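Local structure of secretion activator protein, hypothetical (Brucella abortus bv. 1 str. 9-941, 7DNP) at residues L56-T59 and K60-I64. The protein is a muramidase-type autolysin associated with the type IV secretion system that probably cleaves the glycan strands of peptidoglycan. Residues are numbered along the deposited sequence; the frame is centred on the assembly and turned at random.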
# COMPACT_ATOMS: atom_id res chain seq x y z
N LEU A 56 -5.17 2.43 -19.63
CA LEU A 56 -5.42 3.21 -18.42
C LEU A 56 -4.63 4.51 -18.41
O LEU A 56 -3.43 4.52 -18.70
CB LEU A 56 -5.06 2.38 -17.18
CG LEU A 56 -5.36 3.00 -15.82
CD1 LEU A 56 -6.84 3.30 -15.69
CD2 LEU A 56 -4.91 2.09 -14.69
N THR A 57 -5.31 5.60 -18.07
CA THR A 57 -4.68 6.91 -17.96
C THR A 57 -4.10 7.10 -16.57
O THR A 57 -4.53 6.48 -15.60
CB THR A 57 -5.68 8.04 -18.25
OG1 THR A 57 -6.59 8.17 -17.14
CG2 THR A 57 -6.47 7.78 -19.53
N LYS A 58 -3.10 7.99 -16.48
CA LYS A 58 -2.52 8.30 -15.18
C LYS A 58 -3.52 9.01 -14.27
O LYS A 58 -3.49 8.81 -13.06
CB LYS A 58 -1.25 9.15 -15.36
CG LYS A 58 -0.46 9.36 -14.08
CD LYS A 58 0.88 10.05 -14.36
CE LYS A 58 1.74 10.11 -13.10
NZ LYS A 58 2.94 10.98 -13.27
N THR A 59 -4.41 9.82 -14.84
CA THR A 59 -5.43 10.48 -14.03
C THR A 59 -6.33 9.45 -13.35
O THR A 59 -6.62 9.56 -12.15
CB THR A 59 -6.27 11.43 -14.89
OG1 THR A 59 -5.46 12.53 -15.30
CG2 THR A 59 -7.46 11.96 -14.09
N LYS A 60 -6.80 8.45 -14.10
CA LYS A 60 -7.65 7.44 -13.48
C LYS A 60 -6.87 6.59 -12.48
O LYS A 60 -7.39 6.26 -11.41
CB LYS A 60 -8.31 6.55 -14.54
CG LYS A 60 -9.37 5.62 -13.95
CD LYS A 60 -10.00 4.74 -15.01
CE LYS A 60 -11.15 5.43 -15.70
NZ LYS A 60 -11.90 4.47 -16.56
N ALA A 61 -5.62 6.24 -12.82
CA ALA A 61 -4.79 5.52 -11.86
C ALA A 61 -4.62 6.32 -10.57
O ALA A 61 -4.68 5.75 -9.47
CB ALA A 61 -3.42 5.22 -12.47
N THR A 62 -4.45 7.63 -10.69
CA THR A 62 -4.31 8.47 -9.49
C THR A 62 -5.60 8.49 -8.68
O THR A 62 -5.55 8.42 -7.44
CB THR A 62 -3.89 9.88 -9.88
OG1 THR A 62 -2.67 9.83 -10.65
CG2 THR A 62 -3.65 10.74 -8.65
N ASP A 63 -6.76 8.57 -9.34
CA ASP A 63 -8.01 8.52 -8.60
C ASP A 63 -8.18 7.18 -7.89
O ASP A 63 -8.69 7.12 -6.77
CB ASP A 63 -9.20 8.77 -9.53
CG ASP A 63 -9.18 10.14 -10.17
OD1 ASP A 63 -8.66 11.09 -9.55
OD2 ASP A 63 -9.71 10.27 -11.29
N ILE A 64 -7.76 6.10 -8.54
CA ILE A 64 -7.86 4.78 -7.94
C ILE A 64 -6.97 4.67 -6.72
O ILE A 64 -7.39 4.17 -5.67
CB ILE A 64 -7.52 3.69 -8.98
CG1 ILE A 64 -8.63 3.60 -10.03
CG2 ILE A 64 -7.29 2.35 -8.29
CD1 ILE A 64 -8.24 2.81 -11.26
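Thr-57 accepts a hydrogen bond from Lys-60 at the start of helix 58-70: Lys-60 N lies 3.1 Å from Thr-57 OG1, and the N-H...O angle of 165° is nearly straight. The hydroxyl gets there because OG1 sits between the backbone N and the carbonyl carbon (chi1 73°), which brings it to the N-H of Lys-60. The side chain of Lys-60 can be followed outward from this bond. Its CB lies 3.5 Å from Thr-57 OG1; CG then comes to 3.8 Å from Leu-56 CD1, and CD closes to 3.5 Å from the same methyl, the leucine crossing the lysine chain at about a right angle. The chain then bends at chi3, and NZ ends in a salt bridge with Glu-44. The other methyl of Leu-56, CD2, rests 4.1 Å from Ala-61 CB, an apolar contact that Met-33 and Ile-35 extend. One residue further along, two donors of Thr-62 grip Lys-58 O from opposite faces of the carbonyl plane: N at 2.8 Å and OG1 at 2.7 Å, the hydroxyl donor tilted 35° from that plane. Asp-63 runs alongside Thr-59, but its OD1 is engaged by Arg-66. A threonine N-cap followed by i to i+4 backbone bonds, beginning with Ala-61 N to Thr-57 O, is the classic start of an alpha-helix, here within the glycosyl hydrolase 108 region of the lysozyme clan.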